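Long-range contacts in amino acid amide racemase (Ochrobactrum anthropi, PDB 6GIO), which binds pyridoxal-5'-phosphate and belongs to the class-III aminotransferase family of pyridoxal-phosphate proteins: residues C[172-177]-C[364-369]; C[354-359]-C[392-397]; C[61-66]-C[306-311]. All coordinates share one frame; numbering follows the deposited sequence.

Overall arrangement
The three contacts interleave along the chain. Contact 3 opens first, at helix 61-72, and closes when helix 300-315 returns to it. Contact 1 opens inside that loop, at 172-177, and closes later at 364-369, so these two cross. Contact 2 starts at 354-359 and ends at 392-397. It crosses contact 1 and follows contact 3 in series. Contacts 1 and 2 touch, with centres 9 Å apart. Contact 1 ties a loop following one mixed sheet to the other sheet, where contact 2 pairs two strands. Contact 3 pairs two helices on the opposite side of the chain's centre. Its nearest atoms are about 17 Å from contact 2 and about 28 Å from contact 1.

Contact 1 of 3, residues C[172-177]-C[364-369]; sequences PFRPRF and REPAPV
F173 sets its ring beneath the R364 side chain, with CG anti to the backbone N, chi1 -171°. R364 leaves its backbone with CG anti to the carbonyl carbon, chi1 -69°, and then runs extended from CG to NE. This lays its chain and guanidinium over one face of the F173 ring. The two planes are only 11° apart, and the group centres are 4.1 Å apart. R364 CD sits over the same face, 3.7 Å from the ring centroid of F173, as a CH-pi contact. The stack is anchored at its end. R364 NH1 gives a bent hydrogen bond to F173 O, 2.8 Å long, so F173 offers both its ring and its carbonyl to one arginine.

R174 works in the reverse direction, gripping R364 O side-on with two nitrogens. R174 NE lies 3.1 Å from R364 O, and R174 NH2 2.8 Å from the same R364 O. The oxygen lies near the R174 guanidinium plane, at its edge. Two donors on one oxygen help to fix the rotation of R174. Its NH1 makes a salt bridge with D356 on strand 352-357. F173 also touches D345 and R347 of strand 343-349. This is a stacked arginine-phenylalanine pair with a side-on, two-nitrogen arginine bond to a backbone carbonyl, and it links the loop after strand 164-167 of one mixed sheet to strands 343-349 and 352-357 in the other.

Contact 2 of 3, residues C[354-359]-C[392-397]; sequences GVDLVS and NANVLE
N394 and L357 are joined twice. N394 puts CG between its backbone N and carbonyl carbon, chi1 71°, and this brings its amide to the neighbouring strand. N394 ND2 then gives L357 O an almost straight hydrogen bond, 2.9 Å long, and the oxygen lies in the amide plane. L357 N in turn donates to N394 O. The side-chain amide thus extends the pairing just before the start of strand 395-398.

Beyond it the strands run antiparallel. V355 and L396 form a hydrogen-bonded pair, with V355 N to L396 O at 2.9 Å and a return bond from L396 N. These are adjacent strands of a seven-stranded mixed sheet, and strand 343-349 flanks 352-357 on its other side.

L357 and L396 have similar first torsions, near -55°, with CG anti to the carbonyl carbon in each. Their side chains cross at about a right angle, and L357 CD1 touches L396 CD2 at 3.9 Å. V355 and L396 share a face of the sheet, V355 CB 4.0 Å from L396 CB. Helix 369-382 packs here through T372, against L357 and L396. D356 and V395 lie on the other face. V395 CG1 rests 3.9 Å from G354 CA, where no side chain intervenes. D356 OD2 comes within 4.0 Å of V395 CG2, while its charge is held by salt bridges to R347 and R174.

Contact 3 of 3, residues C[61-66]-C[306-311]; sequences PAIVEA and GRAVLN
A308 is pressed between A62 and A66. A308 CB lies 4.1 Å from A62 CB and 4.1 Å from A66 CB. The same A308 CB reaches 3.4 Å from A62 O, so it also packs on the backbone. The alanines allow a close approach, and the CA atoms of I63 and A308 are 5.6 Å apart.

I63 thickens the packing on one flank. Its CG1 is anti to the carbonyl carbon, chi1 -68°, and the chain continues extended to CD1. I63 CD1 meets V309 CG2 at 3.8 Å, the two side chains crossing at an oblique angle. I63 CG1 also lies 4.2 Å from A308 CB. I63 and V309 are buried, and I63 touches L56 as well. A molecule of 1,2-ethanediol, probably from the crystallisation liquor, lies beside I63.

Helices 61-72 and 300-315 form an antiparallel pair. The short segments approach to 8.5 Å between axes, at 154°. Small residues spaced by four on helix 300-315 face helix 61-72: A304 touches A66, and T312 touches A62, on the two sides of A308.

The opposite flank is looser. N311 is exposed; its CB points toward the other helix, but the N311 side chain makes no contact with 61-66. R307 leads away from helix 61-72 and makes a salt bridge with D93 of helix 85-97. On the far side of helix 61-72, V64 packs on R72 of the second subunit.

Contact 1 of 3, residues C[172-177]-C[364-369]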
loop_
_atom_site.group_PDB
_atom_site.type_symbol
_atom_site.label_atom_id
_atom_site.label_comp_id
_atom_site.label_asym_id
_atom_site.label_seq_id
_atom_site.Cartn_x
_atom_site.Cartn_y
_atom_site.Cartn_z
ATOM N N PRO C 172 8.123 1.832 -32.284
ATOM C CA PRO C 172 9.013 1.714 -33.437
ATOM C C PRO C 172 9.223 0.276 -33.966
ATOM O O PRO C 172 9.472 0.131 -35.135
ATOM C CB PRO C 172 10.340 2.284 -32.934
ATOM C CG PRO C 172 10.007 3.061 -31.714
ATOM C CD PRO C 172 8.804 2.411 -31.111
ATOM N N PHE C 173 9.116 -0.753 -33.138
ATOM C CA PHE C 173 9.398 -2.127 -33.571
ATOM C C PHE C 173 8.193 -2.778 -34.262
ATOM O O PHE C 173 8.372 -3.569 -35.160
ATOM C CB PHE C 173 9.856 -2.977 -32.383
ATOM C CG PHE C 173 10.386 -4.356 -32.768
ATOM C CD1 PHE C 173 11.576 -4.486 -33.460
ATOM C CD2 PHE C 173 9.705 -5.510 -32.405
ATOM C CE1 PHE C 173 12.084 -5.733 -33.781
ATOM C CE2 PHE C 173 10.195 -6.767 -32.719
ATOM C CZ PHE C 173 11.399 -6.883 -33.420
ATOM N N ARG C 174 6.966 -2.433 -33.846
ATOM C CA ARG C 174 5.742 -2.877 -34.524
ATOM C C ARG C 174 4.947 -1.653 -34.898
ATOM O O ARG C 174 3.942 -1.363 -34.271
ATOM C CB ARG C 174 4.937 -3.800 -33.636
ATOM C CG ARG C 174 5.727 -5.059 -33.298
ATOM C CD ARG C 174 4.876 -6.166 -32.755
ATOM N NE ARG C 174 5.626 -7.414 -32.670
ATOM C CZ ARG C 174 6.527 -7.697 -31.729
ATOM N NH1 ARG C 174 6.826 -6.817 -30.794
ATOM N NH2 ARG C 174 7.155 -8.872 -31.729
ATOM N N PRO C 175 5.400 -0.913 -35.927
ATOM C CA PRO C 175 4.942 0.487 -36.116
ATOM C C PRO C 175 3.606 0.620 -36.849
ATOM O O PRO C 175 3.534 1.231 -37.924
ATOM C CB PRO C 175 6.086 1.098 -36.913
ATOM C CG PRO C 175 6.496 -0.015 -37.786
ATOM C CD PRO C 175 6.411 -1.268 -36.937
ATOM N N ARG C 176 2.569 0.038 -36.255
ATOM C CA ARG C 176 1.181 0.216 -36.687
ATOM C C ARG C 176 0.762 1.700 -36.618
ATOM O O ARG C 176 0.053 2.188 -37.489
ATOM C CB ARG C 176 0.270 -0.688 -35.853
ATOM C CG ARG C 176 0.588 -2.177 -36.074
ATOM C CD ARG C 176 -0.328 -3.154 -35.332
ATOM N NE ARG C 176 -1.654 -3.208 -35.945
ATOM C CZ ARG C 176 -2.603 -4.108 -35.675
ATOM N NH1 ARG C 176 -2.403 -5.091 -34.792
ATOM N NH2 ARG C 176 -3.776 -4.014 -36.300
ATOM N N PHE C 177 1.262 2.432 -35.630
ATOM C CA PHE C 177 0.831 3.801 -35.427
ATOM C C PHE C 177 2.016 4.708 -35.257
ATOM O O PHE C 177 2.792 4.562 -34.331
ATOM C CB PHE C 177 -0.111 3.911 -34.194
ATOM C CG PHE C 177 -1.345 3.073 -34.293
ATOM C CD1 PHE C 177 -2.475 3.543 -34.943
ATOM C CD2 PHE C 177 -1.376 1.804 -33.734
ATOM C CE1 PHE C 177 -3.601 2.747 -35.057
ATOM C CE2 PHE C 177 -2.504 1.002 -33.826
ATOM C CZ PHE C 177 -3.623 1.472 -34.480
ATOM N N ARG C 364 7.952 -10.310 -37.554
ATOM C CA ARG C 364 8.052 -9.870 -36.148
ATOM C C ARG C 364 6.912 -10.421 -35.316
ATOM O O ARG C 364 6.572 -9.917 -34.220
ATOM C CB ARG C 364 8.178 -8.328 -36.055
ATOM C CG ARG C 364 9.515 -7.861 -36.593
ATOM C CD ARG C 364 9.683 -6.353 -36.490
ATOM N NE ARG C 364 10.999 -5.946 -36.932
ATOM C CZ ARG C 364 11.410 -4.688 -37.058
ATOM N NH1 ARG C 364 10.606 -3.680 -36.786
ATOM N NH2 ARG C 364 12.644 -4.431 -37.482
ATOM N N GLU C 365 6.317 -11.500 -35.815
ATOM C CA GLU C 365 5.363 -12.247 -35.049
ATOM C C GLU C 365 6.011 -12.634 -33.695
ATOM O O GLU C 365 7.101 -13.202 -33.667
ATOM C CB GLU C 365 4.916 -13.501 -35.811
ATOM C CG GLU C 365 3.791 -14.290 -35.153
ATOM C CD GLU C 365 2.450 -13.536 -35.102
ATOM O OE1 GLU C 365 2.312 -12.419 -35.687
ATOM O OE2 GLU C 365 1.514 -14.061 -34.450
ATOM N N PRO C 366 5.324 -12.346 -32.580
ATOM C CA PRO C 366 5.876 -12.637 -31.255
ATOM C C PRO C 366 6.171 -14.113 -31.067
ATOM O O PRO C 366 5.400 -14.921 -31.504
ATOM C CB PRO C 366 4.745 -12.254 -30.283
ATOM C CG PRO C 366 3.707 -11.535 -31.103
ATOM C CD PRO C 366 4.072 -11.567 -32.547
ATOM N N ALA C 367 7.234 -14.472 -30.361
ATOM C CA ALA C 367 7.450 -15.895 -30.052
ATOM C C ALA C 367 6.337 -16.360 -29.171
ATOM O O ALA C 367 5.749 -15.549 -28.439
ATOM C CB ALA C 367 8.785 -16.135 -29.380
ATOM N N PRO C 368 6.025 -17.667 -29.236
ATOM C CA PRO C 368 4.955 -18.140 -28.396
ATOM C C PRO C 368 5.402 -18.077 -26.935
ATOM O O PRO C 368 6.605 -18.207 -26.649
ATOM C CB PRO C 368 4.693 -19.578 -28.885
ATOM C CG PRO C 368 5.809 -19.944 -29.786
ATOM C CD PRO C 368 6.593 -18.708 -30.116
ATOM N N VAL C 369 4.445 -17.832 -26.042
ATOM C CA VAL C 369 4.712 -17.629 -24.614
ATOM C C VAL C 369 5.358 -18.857 -23.969
ATOM O O VAL C 369 6.141 -18.719 -23.029
ATOM C CB VAL C 369 3.416 -17.228 -23.841
ATOM C CG1 VAL C 369 2.363 -18.321 -23.911
ATOM C CG2 VAL C 369 3.709 -16.909 -22.374
#

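Contact 2 of 3, residues C[354-359]-C[392-397]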
loop_
_atom_site.group_PDB
_atom_site.type_symbol
_atom_site.label_atom_id
_atom_site.label_comp_id
_atom_site.label_asym_id
_atom_site.label_seq_id
_atom_site.Cartn_x
_atom_site.Cartn_y
_atom_site.Cartn_z
ATOM N N GLY C 354 14.852 -4.473 -22.575
ATOM C CA GLY C 354 13.935 -5.496 -23.081
ATOM C C GLY C 354 14.506 -6.228 -24.273
ATOM O O GLY C 354 15.136 -5.615 -25.126
ATOM N N VAL C 355 14.265 -7.532 -24.328
ATOM C CA VAL C 355 14.614 -8.340 -25.488
ATOM C C VAL C 355 13.384 -8.977 -26.135
ATOM O O VAL C 355 12.792 -9.899 -25.590
ATOM C CB VAL C 355 15.630 -9.446 -25.098
ATOM C CG1 VAL C 355 16.037 -10.257 -26.329
ATOM C CG2 VAL C 355 16.861 -8.828 -24.457
ATOM N N ASP C 356 13.012 -8.508 -27.329
ATOM C CA ASP C 356 11.776 -8.919 -27.977
ATOM C C ASP C 356 11.965 -10.239 -28.781
ATOM O O ASP C 356 12.716 -10.281 -29.765
ATOM C CB ASP C 356 11.331 -7.779 -28.887
ATOM C CG ASP C 356 9.930 -7.940 -29.344
ATOM O OD1 ASP C 356 9.596 -9.052 -29.803
ATOM O OD2 ASP C 356 9.160 -6.975 -29.178
ATOM N N LEU C 357 11.341 -11.319 -28.340
ATOM C CA LEU C 357 11.489 -12.600 -28.980
ATOM C C LEU C 357 10.451 -12.761 -30.092
ATOM O O LEU C 357 9.261 -12.488 -29.892
ATOM C CB LEU C 357 11.306 -13.732 -27.971
ATOM C CG LEU C 357 12.178 -13.638 -26.739
ATOM C CD1 LEU C 357 11.910 -14.791 -25.826
ATOM C CD2 LEU C 357 13.651 -13.611 -27.116
ATOM N N VAL C 358 10.915 -13.177 -31.263
ATOM C CA VAL C 358 10.048 -13.284 -32.444
ATOM C C VAL C 358 10.153 -14.666 -33.088
ATOM O O VAL C 358 11.229 -15.226 -33.176
ATOM C CB VAL C 358 10.387 -12.232 -33.485
ATOM C CG1 VAL C 358 10.139 -10.814 -32.948
ATOM C CG2 VAL C 358 11.828 -12.373 -33.974
ATOM N N SER C 359 9.035 -15.215 -33.539
ATOM C CA SER C 359 9.055 -16.489 -34.259
ATOM C C SER C 359 9.454 -16.285 -35.711
ATOM O O SER C 359 9.774 -17.255 -36.397
ATOM C CB SER C 359 7.705 -17.220 -34.159
ATOM O OG SER C 359 6.635 -16.446 -34.673
ATOM N N ASN C 392 2.308 -9.154 -25.893
ATOM C CA ASN C 392 2.326 -10.497 -26.462
ATOM C C ASN C 392 3.119 -11.523 -25.637
ATOM O O ASN C 392 3.387 -12.607 -26.113
ATOM C CB ASN C 392 2.829 -10.407 -27.904
ATOM C CG ASN C 392 1.930 -9.522 -28.772
ATOM O OD1 ASN C 392 0.826 -9.911 -29.085
ATOM N ND2 ASN C 392 2.401 -8.335 -29.143
ATOM N N ALA C 393 3.475 -11.198 -24.387
ATOM C CA ALA C 393 4.132 -12.167 -23.514
ATOM C C ALA C 393 5.463 -12.732 -24.079
ATOM O O ALA C 393 5.773 -13.926 -23.906
ATOM C CB ALA C 393 3.187 -13.306 -23.206
ATOM N N ASN C 394 6.220 -11.873 -24.757
ATOM C CA ASN C 394 7.385 -12.295 -25.525
ATOM C C ASN C 394 8.631 -11.393 -25.352
ATOM O O ASN C 394 9.586 -11.534 -26.097
ATOM C CB ASN C 394 6.986 -12.301 -26.983
ATOM C CG ASN C 394 6.816 -10.909 -27.517
ATOM O OD1 ASN C 394 6.027 -10.121 -26.959
ATOM N ND2 ASN C 394 7.553 -10.582 -28.590
ATOM N N VAL C 395 8.603 -10.431 -24.424
ATOM C CA VAL C 395 9.738 -9.528 -24.204
ATOM C C VAL C 395 10.406 -9.925 -22.876
ATOM O O VAL C 395 9.810 -9.743 -21.804
ATOM C CB VAL C 395 9.315 -8.028 -24.107
ATOM C CG1 VAL C 395 10.547 -7.147 -24.062
ATOM C CG2 VAL C 395 8.467 -7.583 -25.267
ATOM N N LEU C 396 11.634 -10.462 -22.948
ATOM C CA LEU C 396 12.430 -10.711 -21.777
ATOM C C LEU C 396 12.723 -9.364 -21.155
ATOM O O LEU C 396 13.112 -8.427 -21.851
ATOM C CB LEU C 396 13.737 -11.417 -22.124
ATOM C CG LEU C 396 13.653 -12.751 -22.861
ATOM C CD1 LEU C 396 15.038 -13.299 -23.043
ATOM C CD2 LEU C 396 12.737 -13.720 -22.168
ATOM N N GLU C 397 12.521 -9.278 -19.842
ATOM C CA GLU C 397 12.777 -8.059 -19.066
ATOM C C GLU C 397 14.040 -8.203 -18.192
ATOM O O GLU C 397 14.198 -9.206 -17.459
ATOM C CB GLU C 397 11.580 -7.754 -18.141
ATOM C CG GLU C 397 11.885 -6.635 -17.156
ATOM C CD GLU C 397 10.661 -6.119 -16.432
ATOM O OE1 GLU C 397 10.429 -6.475 -15.273
ATOM O OE2 GLU C 397 9.945 -5.317 -17.018
#

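Contact 3 of 3, residues C[61-66]-C[306-311]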
loop_
_atom_site.group_PDB
_atom_site.type_symbol
_atom_site.label_atom_id
_atom_site.label_comp_id
_atom_site.label_asym_id
_atom_site.label_seq_id
_atom_site.Cartn_x
_atom_site.Cartn_y
_atom_site.Cartn_z
ATOM N N PRO C 61 24.770 -1.830 2.384
ATOM C CA PRO C 61 25.057 -1.179 3.674
ATOM C C PRO C 61 24.354 0.163 3.931
ATOM O O PRO C 61 24.029 0.435 5.077
ATOM C CB PRO C 61 26.611 -1.015 3.691
ATOM C CG PRO C 61 27.101 -1.471 2.367
ATOM C CD PRO C 61 26.000 -2.270 1.703
ATOM N N ALA C 62 24.128 1.001 2.921
ATOM C CA ALA C 62 23.446 2.287 3.160
ATOM C C ALA C 62 21.999 2.026 3.604
ATOM O O ALA C 62 21.460 2.690 4.493
ATOM C CB ALA C 62 23.475 3.170 1.917
ATOM N N ILE C 63 21.367 1.044 2.978
ATOM C CA ILE C 63 19.964 0.759 3.269
ATOM C C ILE C 63 19.886 0.036 4.600
ATOM O O ILE C 63 19.035 0.376 5.441
ATOM C CB ILE C 63 19.300 -0.050 2.149
ATOM C CG1 ILE C 63 19.207 0.849 0.905
ATOM C CG2 ILE C 63 17.930 -0.531 2.582
ATOM C CD1 ILE C 63 18.817 0.075 -0.316
ATOM N N VAL C 64 20.790 -0.925 4.805
ATOM C CA VAL C 64 20.873 -1.623 6.091
ATOM C C VAL C 64 21.012 -0.594 7.248
ATOM O O VAL C 64 20.216 -0.603 8.194
ATOM C CB VAL C 64 22.031 -2.633 6.114
ATOM C CG1 VAL C 64 22.315 -3.092 7.524
ATOM C CG2 VAL C 64 21.690 -3.831 5.256
ATOM N N GLU C 65 21.986 0.301 7.150
ATOM C CA GLU C 65 22.159 1.340 8.174
ATOM C C GLU C 65 20.894 2.182 8.408
ATOM O O GLU C 65 20.530 2.390 9.547
ATOM C CB GLU C 65 23.352 2.261 7.878
ATOM N N ALA C 66 20.257 2.709 7.363
ATOM C CA ALA C 66 19.066 3.563 7.544
ATOM C C ALA C 66 17.930 2.806 8.220
ATOM O O ALA C 66 17.268 3.332 9.095
ATOM C CB ALA C 66 18.593 4.142 6.204
ATOM N N GLY C 306 14.481 5.128 1.662
ATOM C CA GLY C 306 14.446 5.942 0.439
ATOM C C GLY C 306 15.517 7.019 0.397
ATOM O O GLY C 306 16.063 7.332 -0.665
ATOM N N ARG C 307 15.807 7.607 1.556
ATOM C CA ARG C 307 16.860 8.625 1.613
ATOM C C ARG C 307 18.190 7.982 1.268
ATOM O O ARG C 307 18.982 8.574 0.546
ATOM C CB ARG C 307 16.939 9.286 2.981
ATOM C CG ARG C 307 15.740 10.121 3.297
ATOM C CD ARG C 307 16.105 11.171 4.297
ATOM N NE ARG C 307 16.851 12.231 3.640
ATOM C CZ ARG C 307 17.806 12.956 4.223
ATOM N NH1 ARG C 307 18.161 12.749 5.494
ATOM N NH2 ARG C 307 18.408 13.895 3.527
ATOM N N ALA C 308 18.420 6.768 1.786
ATOM C CA ALA C 308 19.643 6.033 1.512
ATOM C C ALA C 308 19.725 5.689 0.034
ATOM O O ALA C 308 20.792 5.763 -0.584
ATOM C CB ALA C 308 19.730 4.760 2.361
ATOM N N VAL C 309 18.608 5.331 -0.573
ATOM C CA VAL C 309 18.624 5.042 -2.012
ATOM C C VAL C 309 19.044 6.282 -2.825
ATOM O O VAL C 309 19.986 6.254 -3.628
ATOM C CB VAL C 309 17.267 4.483 -2.485
ATOM C CG1 VAL C 309 17.168 4.505 -3.994
ATOM C CG2 VAL C 309 17.058 3.042 -1.974
ATOM N N LEU C 310 18.333 7.374 -2.633
ATOM C CA LEU C 310 18.634 8.609 -3.355
ATOM C C LEU C 310 20.050 9.063 -3.073
ATOM O O LEU C 310 20.759 9.479 -3.980
ATOM C CB LEU C 310 17.664 9.716 -2.960
ATOM C CG LEU C 310 16.187 9.516 -3.258
ATOM C CD1 LEU C 310 15.469 10.848 -3.066
ATOM C CD2 LEU C 310 15.951 9.010 -4.662
ATOM N N ASN C 311 20.495 8.961 -1.817
ATOM C CA ASN C 311 21.823 9.486 -1.490
ATOM C C ASN C 311 22.912 8.675 -2.220
ATOM O O ASN C 311 23.826 9.250 -2.811
ATOM C CB ASN C 311 22.045 9.499 0.027
ATOM C CG ASN C 311 23.382 10.103 0.419
ATOM O OD1 ASN C 311 23.622 11.296 0.249
ATOM N ND2 ASN C 311 24.255 9.273 0.916
#